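Local structure of minor fimbrium anchoring subunit Mfa2 (Porphyromonas gingivalis, 5NFI) at residues A164-S169 with A179-Y184; H77-E82 with R96-G101; R3-N8 with P118-K123. The protein holds the minor fimbriae to the bacterial outer membrane through its interaction with Mfa1 and regulates their length. One frame throughout, in Å; residues are numbered along the deposited sequence.

Interaction 1 (A164-S169 with A179-Y184); sequences ASSNGS and ADSTYY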
loop_
_atom_site.group_PDB
_atom_site.type_symbol
_atom_site.label_atom_id
_atom_site.label_comp_id
_atom_site.label_asym_id
_atom_site.label_seq_id
_atom_site.Cartn_x
_atom_site.Cartn_y
_atom_site.Cartn_z
ATOM N N ALA A 164 6.258 -3.256 -11.865
ATOM C CA ALA A 164 4.958 -3.883 -12.022
ATOM C C ALA A 164 4.526 -4.574 -10.732
ATOM O O ALA A 164 5.334 -5.197 -10.041
ATOM C CB ALA A 164 4.977 -4.874 -13.155
ATOM N N SER A 165 3.247 -4.474 -10.401
ATOM C CA SER A 165 2.766 -5.183 -9.235
ATOM C C SER A 165 1.273 -5.408 -9.313
ATOM O O SER A 165 0.532 -4.514 -9.700
ATOM C CB SER A 165 3.122 -4.410 -7.975
ATOM O OG SER A 165 2.637 -5.076 -6.828
ATOM N N SER A 166 0.826 -6.601 -8.952
ATOM C CA SER A 166 -0.607 -6.864 -8.832
ATOM C C SER A 166 -1.121 -6.390 -7.491
ATOM O O SER A 166 -1.645 -7.184 -6.709
ATOM C CB SER A 166 -0.899 -8.354 -9.006
ATOM O OG SER A 166 -0.559 -8.766 -10.319
ATOM N N ASN A 167 -0.966 -5.099 -7.221
ATOM C CA ASN A 167 -1.363 -4.539 -5.932
ATOM C C ASN A 167 -2.270 -3.294 -6.023
ATOM O O ASN A 167 -2.174 -2.392 -5.183
ATOM C CB ASN A 167 -0.103 -4.205 -5.118
ATOM C CG ASN A 167 0.717 -3.101 -5.750
ATOM O OD1 ASN A 167 0.573 -2.819 -6.929
ATOM N ND2 ASN A 167 1.569 -2.457 -4.964
ATOM N N GLY A 168 -3.153 -3.236 -7.015
ATOM C CA GLY A 168 -3.987 -2.056 -7.205
ATOM C C GLY A 168 -5.434 -2.256 -6.783
ATOM O O GLY A 168 -6.282 -1.388 -6.971
ATOM N N SER A 169 -5.715 -3.415 -6.207
ATOM C CA SER A 169 -7.074 -3.770 -5.860
ATOM C C SER A 169 -7.157 -4.310 -4.448
ATOM O O SER A 169 -6.394 -5.199 -4.069
ATOM C CB SER A 169 -7.606 -4.793 -6.844
ATOM O OG SER A 169 -7.567 -4.250 -8.141
ATOM N N ALA A 179 -5.536 -9.526 -9.107
ATOM C CA ALA A 179 -5.694 -8.696 -10.300
ATOM C C ALA A 179 -4.506 -8.873 -11.260
ATOM O O ALA A 179 -3.489 -9.456 -10.893
ATOM C CB ALA A 179 -5.842 -7.233 -9.904
ATOM N N ASP A 180 -4.638 -8.375 -12.486
ATOM C CA ASP A 180 -3.496 -8.263 -13.381
ATOM C C ASP A 180 -2.489 -7.303 -12.797
ATOM O O ASP A 180 -2.837 -6.449 -11.990
ATOM C CB ASP A 180 -3.907 -7.772 -14.758
ATOM C CG ASP A 180 -4.635 -8.812 -15.538
ATOM O OD1 ASP A 180 -4.746 -9.945 -15.020
ATOM O OD2 ASP A 180 -5.070 -8.506 -16.673
ATOM N N SER A 181 -1.241 -7.426 -13.219
ATOM C CA SER A 181 -0.212 -6.543 -12.719
ATOM C C SER A 181 -0.475 -5.133 -13.174
ATOM O O SER A 181 -1.208 -4.913 -14.118
ATOM C CB SER A 181 1.178 -7.000 -13.174
ATOM O OG SER A 181 1.758 -7.837 -12.187
ATOM N N THR A 182 0.132 -4.184 -12.486
ATOM C CA THR A 182 -0.061 -2.779 -12.763
ATOM C C THR A 182 1.295 -2.119 -12.861
ATOM O O THR A 182 2.133 -2.259 -11.967
ATOM C CB THR A 182 -0.879 -2.081 -11.656
ATOM O OG1 THR A 182 -2.158 -2.708 -11.521
ATOM C CG2 THR A 182 -1.067 -0.624 -11.975
ATOM N N TYR A 183 1.525 -1.398 -13.942
ATOM C CA TYR A 183 2.768 -0.675 -14.058
ATOM C C TYR A 183 2.616 0.674 -13.380
ATOM O O TYR A 183 1.591 1.325 -13.531
ATOM C CB TYR A 183 3.176 -0.539 -15.528
ATOM C CG TYR A 183 3.796 -1.807 -16.043
ATOM C CD1 TYR A 183 3.014 -2.837 -16.542
ATOM C CD2 TYR A 183 5.175 -1.996 -15.989
ATOM C CE1 TYR A 183 3.591 -4.018 -16.999
ATOM C CE2 TYR A 183 5.764 -3.169 -16.442
ATOM C CZ TYR A 183 4.969 -4.176 -16.941
ATOM O OH TYR A 183 5.561 -5.341 -17.380
ATOM N N TYR A 184 3.627 1.081 -12.615
ATOM C CA TYR A 184 3.593 2.396 -11.968
ATOM C C TYR A 184 4.505 3.424 -12.645
ATOM O O TYR A 184 5.650 3.114 -13.006
ATOM C CB TYR A 184 3.952 2.267 -10.487
ATOM C CG TYR A 184 2.860 1.591 -9.707
ATOM C CD1 TYR A 184 2.812 0.210 -9.607
ATOM C CD2 TYR A 184 1.855 2.333 -9.097
ATOM C CE1 TYR A 184 1.812 -0.412 -8.908
ATOM C CE2 TYR A 184 0.852 1.721 -8.394
ATOM C CZ TYR A 184 0.834 0.349 -8.298
ATOM O OH TYR A 184 -0.174 -0.269 -7.600
#
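Ser165 and Thr182 form a hydrogen-bonded antiparallel pair where strand 159-165 runs beside strand 182-190. Ser165 N gives a bond of 2.9 Å to Thr182 O, and Thr182 N answers with one of 2.8 Å to Ser165 O. Beyond this pair segment 164-169 turns away: Ser166 is the centre of an inverse gamma turn, whose Asn167 N makes a weak bond back to Ser165 O. A C-H...O contact from Ala164 CA to Thr182 O, 3.3 Å long, adds to the pairing.

Beyond the last bridge Ser166 OG lies 3.1 Å from Ser181 OG, and either hydroxyl could be the donor; Ala179 O lies equally close to Ser166 OG. A separate side-chain bond joins the tyrosine to the turn, Tyr184 OH donating to Asn167 OD1 over 2.7 Å. Here amide and ring come from opposite directions with their planes 81° apart, and the hydroxyl sits above the carbonyl plane of the amide. With CG between the backbone N and the carbonyl carbon (chi1 66°), Asn167 brings OD1 to the tyrosine hydroxyl; ND2 bonds to Lys204 O and Thr202 OG1, so the group is gripped at both ends.

The main apolar contact is at the strand end. Ala164 CB lies over one face of the Tyr183 ring as a CH-pi contact, 3.9 Å from its centroid and 15° off the normal.

Next to this pair, strand 211-217 lines the other edge of strand 159-165, with Ser165 OG bonded to Asn211 OD1. Thr182 OG1 is bonded to Gln99 OE1, and the side chains of Thr182 and Tyr184 rest on Ala104 of strand 103-104.

Interaction 2 (H77-E82 with R96-G101); sequences HYNIGE and RLKQDG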
loop_
_atom_site.group_PDB
_atom_site.type_symbol
_atom_site.label_atom_id
_atom_site.label_comp_id
_atom_site.label_asym_id
_atom_site.label_seq_id
_atom_site.Cartn_x
_atom_site.Cartn_y
_atom_site.Cartn_z
ATOM N N HIS A 77 -8.302 8.845 -7.279
ATOM C CA HIS A 77 -7.350 7.977 -7.981
ATOM C C HIS A 77 -7.876 6.547 -8.008
ATOM O O HIS A 77 -7.262 5.666 -8.631
ATOM C CB HIS A 77 -5.969 7.960 -7.312
ATOM C CG HIS A 77 -5.227 9.257 -7.367
ATOM N ND1 HIS A 77 -5.177 10.045 -8.493
ATOM C CD2 HIS A 77 -4.487 9.892 -6.431
ATOM C CE1 HIS A 77 -4.442 11.117 -8.249
ATOM N NE2 HIS A 77 -4.012 11.046 -7.005
ATOM N N TYR A 78 -8.988 6.309 -7.305
ATOM C CA TYR A 78 -9.524 4.952 -7.176
ATOM C C TYR A 78 -10.929 4.793 -7.736
ATOM O O TYR A 78 -11.774 5.661 -7.564
ATOM C CB TYR A 78 -9.511 4.517 -5.711
ATOM C CG TYR A 78 -8.150 4.609 -5.076
ATOM C CD1 TYR A 78 -7.225 3.554 -5.182
ATOM C CD2 TYR A 78 -7.764 5.762 -4.398
ATOM C CE1 TYR A 78 -5.963 3.642 -4.607
ATOM C CE2 TYR A 78 -6.508 5.864 -3.821
ATOM C CZ TYR A 78 -5.608 4.801 -3.927
ATOM O OH TYR A 78 -4.368 4.930 -3.329
ATOM N N ASN A 79 -11.155 3.680 -8.423
ATOM C CA ASN A 79 -12.482 3.218 -8.806
ATOM C C ASN A 79 -13.119 2.434 -7.664
ATOM O O ASN A 79 -12.695 1.314 -7.356
ATOM C CB ASN A 79 -12.423 2.321 -10.050
ATOM C CG ASN A 79 -12.039 3.076 -11.319
ATOM O OD1 ASN A 79 -12.414 4.226 -11.508
ATOM N ND2 ASN A 79 -11.305 2.418 -12.192
ATOM N N ILE A 80 -14.149 3.017 -7.057
ATOM C CA ILE A 80 -14.822 2.413 -5.914
ATOM C C ILE A 80 -15.978 1.500 -6.337
ATOM O O ILE A 80 -16.859 1.909 -7.086
ATOM C CB ILE A 80 -15.365 3.502 -4.962
ATOM C CG1 ILE A 80 -14.296 4.561 -4.671
ATOM C CG2 ILE A 80 -15.941 2.873 -3.710
ATOM C CD1 ILE A 80 -13.084 4.034 -3.963
ATOM N N GLY A 81 -15.983 0.268 -5.844
ATOM C CA GLY A 81 -17.018 -0.687 -6.215
ATOM C C GLY A 81 -18.298 -0.566 -5.409
ATOM O O GLY A 81 -18.525 0.448 -4.741
ATOM N N GLU A 82 -19.130 -1.604 -5.476
ATOM C CA GLU A 82 -20.420 -1.653 -4.774
ATOM C C GLU A 82 -20.268 -1.557 -3.260
ATOM O O GLU A 82 -19.457 -2.258 -2.657
ATOM C CB GLU A 82 -21.171 -2.942 -5.136
ATOM C CG GLU A 82 -22.312 -3.288 -4.196
ATOM C CD GLU A 82 -22.594 -4.787 -4.133
ATOM O OE1 GLU A 82 -22.134 -5.444 -3.167
ATOM O OE2 GLU A 82 -23.276 -5.309 -5.046
ATOM N N ARG A 96 -10.209 -0.248 -6.771
ATOM C CA ARG A 96 -9.178 -0.535 -7.755
ATOM C C ARG A 96 -8.443 0.732 -8.143
ATOM O O ARG A 96 -9.073 1.726 -8.463
ATOM C CB ARG A 96 -9.775 -1.187 -9.000
ATOM C CG ARG A 96 -10.186 -2.613 -8.781
ATOM C CD ARG A 96 -10.725 -3.235 -10.032
ATOM N NE ARG A 96 -11.520 -4.424 -9.738
ATOM C CZ ARG A 96 -11.012 -5.580 -9.311
ATOM N NH1 ARG A 96 -9.709 -5.701 -9.106
ATOM N NH2 ARG A 96 -11.808 -6.614 -9.072
ATOM N N LEU A 97 -7.111 0.700 -8.128
ATOM C CA LEU A 97 -6.357 1.870 -8.557
ATOM C C LEU A 97 -6.710 2.204 -9.999
ATOM O O LEU A 97 -6.747 1.320 -10.862
ATOM C CB LEU A 97 -4.861 1.653 -8.407
ATOM C CG LEU A 97 -4.015 2.886 -8.742
ATOM C CD1 LEU A 97 -4.479 4.088 -7.956
ATOM C CD2 LEU A 97 -2.532 2.616 -8.463
ATOM N N LYS A 98 -7.028 3.468 -10.259
ATOM C CA LYS A 98 -7.422 3.836 -11.617
ATOM C C LYS A 98 -6.266 3.574 -12.548
ATOM O O LYS A 98 -5.113 3.833 -12.212
ATOM C CB LYS A 98 -7.866 5.297 -11.712
ATOM C CG LYS A 98 -9.360 5.455 -11.609
ATOM C CD LYS A 98 -9.741 6.890 -11.370
ATOM C CE LYS A 98 -11.215 7.016 -11.016
ATOM N NZ LYS A 98 -11.611 8.446 -10.864
ATOM N N GLN A 99 -6.576 3.050 -13.722
ATOM C CA GLN A 99 -5.527 2.738 -14.673
ATOM C C GLN A 99 -5.851 3.192 -16.070
ATOM O O GLN A 99 -7.000 3.451 -16.402
ATOM C CB GLN A 99 -5.250 1.240 -14.704
ATOM C CG GLN A 99 -4.614 0.677 -13.463
ATOM C CD GLN A 99 -4.240 -0.763 -13.664
ATOM O OE1 GLN A 99 -3.985 -1.483 -12.709
ATOM N NE2 GLN A 99 -4.203 -1.197 -14.926
ATOM N N ASP A 100 -4.807 3.263 -16.886
ATOM C CA ASP A 100 -4.930 3.524 -18.305
ATOM C C ASP A 100 -4.213 2.421 -19.054
ATOM O O ASP A 100 -3.012 2.505 -19.293
ATOM C CB ASP A 100 -4.341 4.874 -18.646
ATOM C CG ASP A 100 -4.142 5.042 -20.109
ATOM O OD1 ASP A 100 -5.036 4.624 -20.873
ATOM O OD2 ASP A 100 -3.075 5.558 -20.502
ATOM N N GLY A 101 -4.943 1.377 -19.414
ATOM C CA GLY A 101 -4.306 0.147 -19.847
ATOM C C GLY A 101 -3.769 -0.545 -18.613
ATOM O O GLY A 101 -4.501 -0.753 -17.646
#
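Asn79 and Lys98 cross at about a right angle where the short strand 78-80 lies against strand 93-100. The carboxamide of Asn79 is laid over the aliphatic part of the lysine: OD1 is 3.1 Å from Lys98 CE and 3.3 Å from Lys98 CG, while the amide carbon sits next to the same CG. Beyond CG the lysine is fully extended and passes the backbone of residues 77 and 78, which lets NZ bond to Asp76 O, just ahead of the first segment. The Asn79 amide therefore meets the methylene chain and not the ammonium group.

Although their side chains diverge from a non-hydrogen-bonded antiparallel pair, Tyr78 and Leu97 still touch. With CG anti to the backbone N (chi1 -176°), Leu97 turns CD1 back to the partner strand, and this methyl reaches Tyr78 CE1 at 3.7 Å, approaching the ring at a slant. The same methyl touches His77 as well, 4.2 Å from its CB. Leu112 and Leu203 also pack on the tyrosine.

Three backbone bonds hold the two segments in register. Asn79 N binds Arg96 O at 2.9 Å, and Arg96 N to Asn79 O, 3.0 Å, completes the hydrogen-bonded pair. Past the Tyr78-Leu97 pair, Lys98 N gives a bond of 2.7 Å and 161° to His77 O.

The contact thus has an apolar side, with Tyr78 and Leu97 buried, and a polar side where Asn79 and Arg96 are exposed. No salt bridge joins the segments: main-chain amides carry the polar pairing, and the lysine charge, though held by a backbone carbonyl, probably polarises the nearby Asn79 amide oxygen and the CE hydrogens facing it.

Interaction 3 (R3-N8 with P118-K123); sequences RGVYVN and PVVELK
Arg3 and Leu122 reach for each other from opposite directions in a beta-sandwich domain, consistent with the transthyretin-like fold of the fimbrillin superfamily. Strand 3-8 and strand 120-122 run at 152° to one another with axes 8.2 Å apart. No backbone bond joins them; contact is through side chains, and both belong to longer strands that pair with strand 133-151.

The arginine wraps round the leucine. Its CB starts against Leu122 CD1 at 3.6 Å. The chain then bends at chi2 and again at chi3 (64°), so it curls about the isobutyl group in place of running straight past it. CD meets the same methyl at 3.8 Å, and NE touches both CD1 and CD2. From there the guanidinium spreads out flat: Leu122 CD2 lies over one of its faces, 3.5 Å above the plane and displaced toward the rim near CZ and NH2. The tip then turns to polar partners. NH2 makes a weak hydrogen bond to Gln131 O, and NH1 has a long, weak ion pair with Asp63 OD1, so the charge is probably shared with several oxygens, two of them only weakly. The methyl over the face and Lys123 O at the edge probably limit the rotation of the group.

Further along the strands, Val5 and Val120 meet tip to tip, CG2 to CG2 at 3.9 Å. Val5 also packs on Leu60 and Thr135, and Val120 on Ile133, while Leu122 shares Leu60 with Val5; strands 56-60 and 133-151 thus continue the packing around the pair.

The firm polar link across the segments is at the arginine tip: Arg3 NH1 donates to Lys123 O at 2.6 Å, nearly straight at 170°, with the oxygen lying in the guanidinium plane.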
loop_
_atom_site.group_PDB
_atom_site.type_symbol
_atom_site.label_atom_id
_atom_site.label_comp_id
_atom_site.label_asym_id
_atom_site.label_seq_id
_atom_site.Cartn_x
_atom_site.Cartn_y
_atom_site.Cartn_z
ATOM N N ARG A 3 -27.181 3.647 19.002
ATOM C CA ARG A 3 -25.982 2.911 19.407
ATOM C C ARG A 3 -24.822 3.031 18.398
ATOM O O ARG A 3 -25.016 3.374 17.223
ATOM C CB ARG A 3 -26.316 1.429 19.619
ATOM C CG ARG A 3 -27.559 1.151 20.462
ATOM C CD ARG A 3 -27.394 -0.132 21.228
ATOM N NE ARG A 3 -26.301 -0.022 22.179
ATOM C CZ ARG A 3 -25.901 -1.019 22.952
ATOM N NH1 ARG A 3 -26.511 -2.192 22.870
ATOM N NH2 ARG A 3 -24.897 -0.847 23.802
ATOM N N GLY A 4 -23.611 2.721 18.856
ATOM C CA GLY A 4 -22.445 2.825 18.008
ATOM C C GLY A 4 -21.133 2.629 18.733
ATOM O O GLY A 4 -21.096 2.515 19.955
ATOM N N VAL A 5 -20.059 2.574 17.949
ATOM C CA VAL A 5 -18.700 2.399 18.454
ATOM C C VAL A 5 -17.916 3.686 18.276
ATOM O O VAL A 5 -17.852 4.210 17.175
ATOM C CB VAL A 5 -17.924 1.282 17.698
ATOM C CG1 VAL A 5 -16.585 1.023 18.372
ATOM C CG2 VAL A 5 -18.732 0.012 17.624
ATOM N N TYR A 6 -17.302 4.198 19.334
ATOM C CA TYR A 6 -16.350 5.278 19.132
ATOM C C TYR A 6 -14.995 4.663 18.803
ATOM O O TYR A 6 -14.554 3.732 19.467
ATOM C CB TYR A 6 -16.251 6.190 20.354
ATOM C CG TYR A 6 -17.467 7.059 20.567
ATOM C CD1 TYR A 6 -17.684 8.190 19.787
ATOM C CD2 TYR A 6 -18.397 6.756 21.558
ATOM C CE1 TYR A 6 -18.807 8.990 19.989
ATOM C CE2 TYR A 6 -19.497 7.539 21.757
ATOM C CZ TYR A 6 -19.704 8.654 20.973
ATOM O OH TYR A 6 -20.821 9.439 21.188
ATOM N N VAL A 7 -14.351 5.183 17.764
ATOM C CA VAL A 7 -13.076 4.648 17.312
ATOM C C VAL A 7 -11.997 5.717 17.296
ATOM O O VAL A 7 -12.189 6.816 16.776
ATOM C CB VAL A 7 -13.174 4.030 15.907
ATOM C CG1 VAL A 7 -11.827 3.488 15.485
ATOM C CG2 VAL A 7 -14.200 2.917 15.885
ATOM N N ASN A 8 -10.866 5.370 17.897
ATOM C CA ASN A 8 -9.693 6.215 17.939
ATOM C C ASN A 8 -8.643 5.722 16.949
ATOM O O ASN A 8 -8.336 4.525 16.891
ATOM C CB ASN A 8 -9.106 6.237 19.340
ATOM C CG ASN A 8 -7.780 6.945 19.393
ATOM O OD1 ASN A 8 -6.720 6.324 19.254
ATOM N ND2 ASN A 8 -7.825 8.262 19.572
ATOM N N PRO A 118 -9.958 -4.244 16.639
ATOM C CA PRO A 118 -10.312 -5.561 17.164
ATOM C C PRO A 118 -11.811 -5.800 17.033
ATOM O O PRO A 118 -12.558 -4.886 16.698
ATOM C CB PRO A 118 -9.881 -5.494 18.634
ATOM C CG PRO A 118 -9.801 -4.032 18.952
ATOM C CD PRO A 118 -9.438 -3.335 17.673
ATOM N N VAL A 119 -12.235 -7.032 17.269
ATOM C CA VAL A 119 -13.639 -7.333 17.348
ATOM C C VAL A 119 -14.215 -6.663 18.583
ATOM O O VAL A 119 -13.710 -6.843 19.703
ATOM C CB VAL A 119 -13.892 -8.834 17.431
ATOM C CG1 VAL A 119 -15.398 -9.109 17.559
ATOM C CG2 VAL A 119 -13.297 -9.536 16.238
ATOM N N VAL A 120 -15.272 -5.887 18.375
ATOM C CA VAL A 120 -15.966 -5.222 19.464
ATOM C C VAL A 120 -17.363 -5.787 19.567
ATOM O O VAL A 120 -17.780 -6.569 18.708
ATOM C CB VAL A 120 -16.023 -3.701 19.260
ATOM C CG1 VAL A 120 -14.615 -3.129 19.221
ATOM C CG2 VAL A 120 -16.777 -3.357 17.993
ATOM N N GLU A 121 -18.092 -5.375 20.597
ATOM C CA GLU A 121 -19.369 -5.992 20.902
ATOM C C GLU A 121 -20.392 -5.041 21.518
ATOM O O GLU A 121 -20.199 -4.567 22.639
ATOM C CB GLU A 121 -19.129 -7.169 21.832
ATOM C CG GLU A 121 -20.353 -7.916 22.273
ATOM C CD GLU A 121 -19.962 -9.037 23.197
ATOM O OE1 GLU A 121 -18.730 -9.272 23.298
ATOM O OE2 GLU A 121 -20.851 -9.648 23.839
ATOM N N LEU A 122 -21.467 -4.763 20.776
ATOM C CA LEU A 122 -22.656 -4.127 21.348
ATOM C C LEU A 122 -23.436 -5.132 22.176
ATOM O O LEU A 122 -23.895 -6.148 21.639
ATOM C CB LEU A 122 -23.572 -3.570 20.268
ATOM C CG LEU A 122 -23.344 -2.160 19.744
ATOM C CD1 LEU A 122 -24.639 -1.663 19.114
ATOM C CD2 LEU A 122 -22.869 -1.242 20.850
ATOM N N LYS A 123 -23.604 -4.857 23.464
ATOM C CA LYS A 123 -24.257 -5.820 24.337
ATOM C C LYS A 123 -25.689 -5.358 24.623
ATOM O O LYS A 123 -26.008 -4.184 24.444
ATOM C CB LYS A 123 -23.462 -5.992 25.627
ATOM C CG LYS A 123 -22.170 -6.790 25.473
ATOM C CD LYS A 123 -21.100 -6.266 26.428
ATOM C CE LYS A 123 -20.129 -7.346 26.880
ATOM N NZ LYS A 123 -19.293 -6.845 28.010
#

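From the N terminus, strand 3-10 is met more than a hundred residues later by 118-123, which closes a long loop as interaction 3. Interaction 2 opens and closes within it, joining strand 78-80 to strand 93-100. Interaction 1 follows in series, a short connection between strands 159-165 and 182-190; no two contacts cross. Interactions 1 and 2 nevertheless touch, their centres about 11 Å apart: strand 169-171, which begins at the end of segment 164-169, pairs with strand 93-100, Leu97 N probably bonds to Gly168 O, and the Tyr184 ring lies against Leu97. Interaction 3 is remote, its centre about 34 Å from that of interaction 1, on the opposite side of the chain's centre.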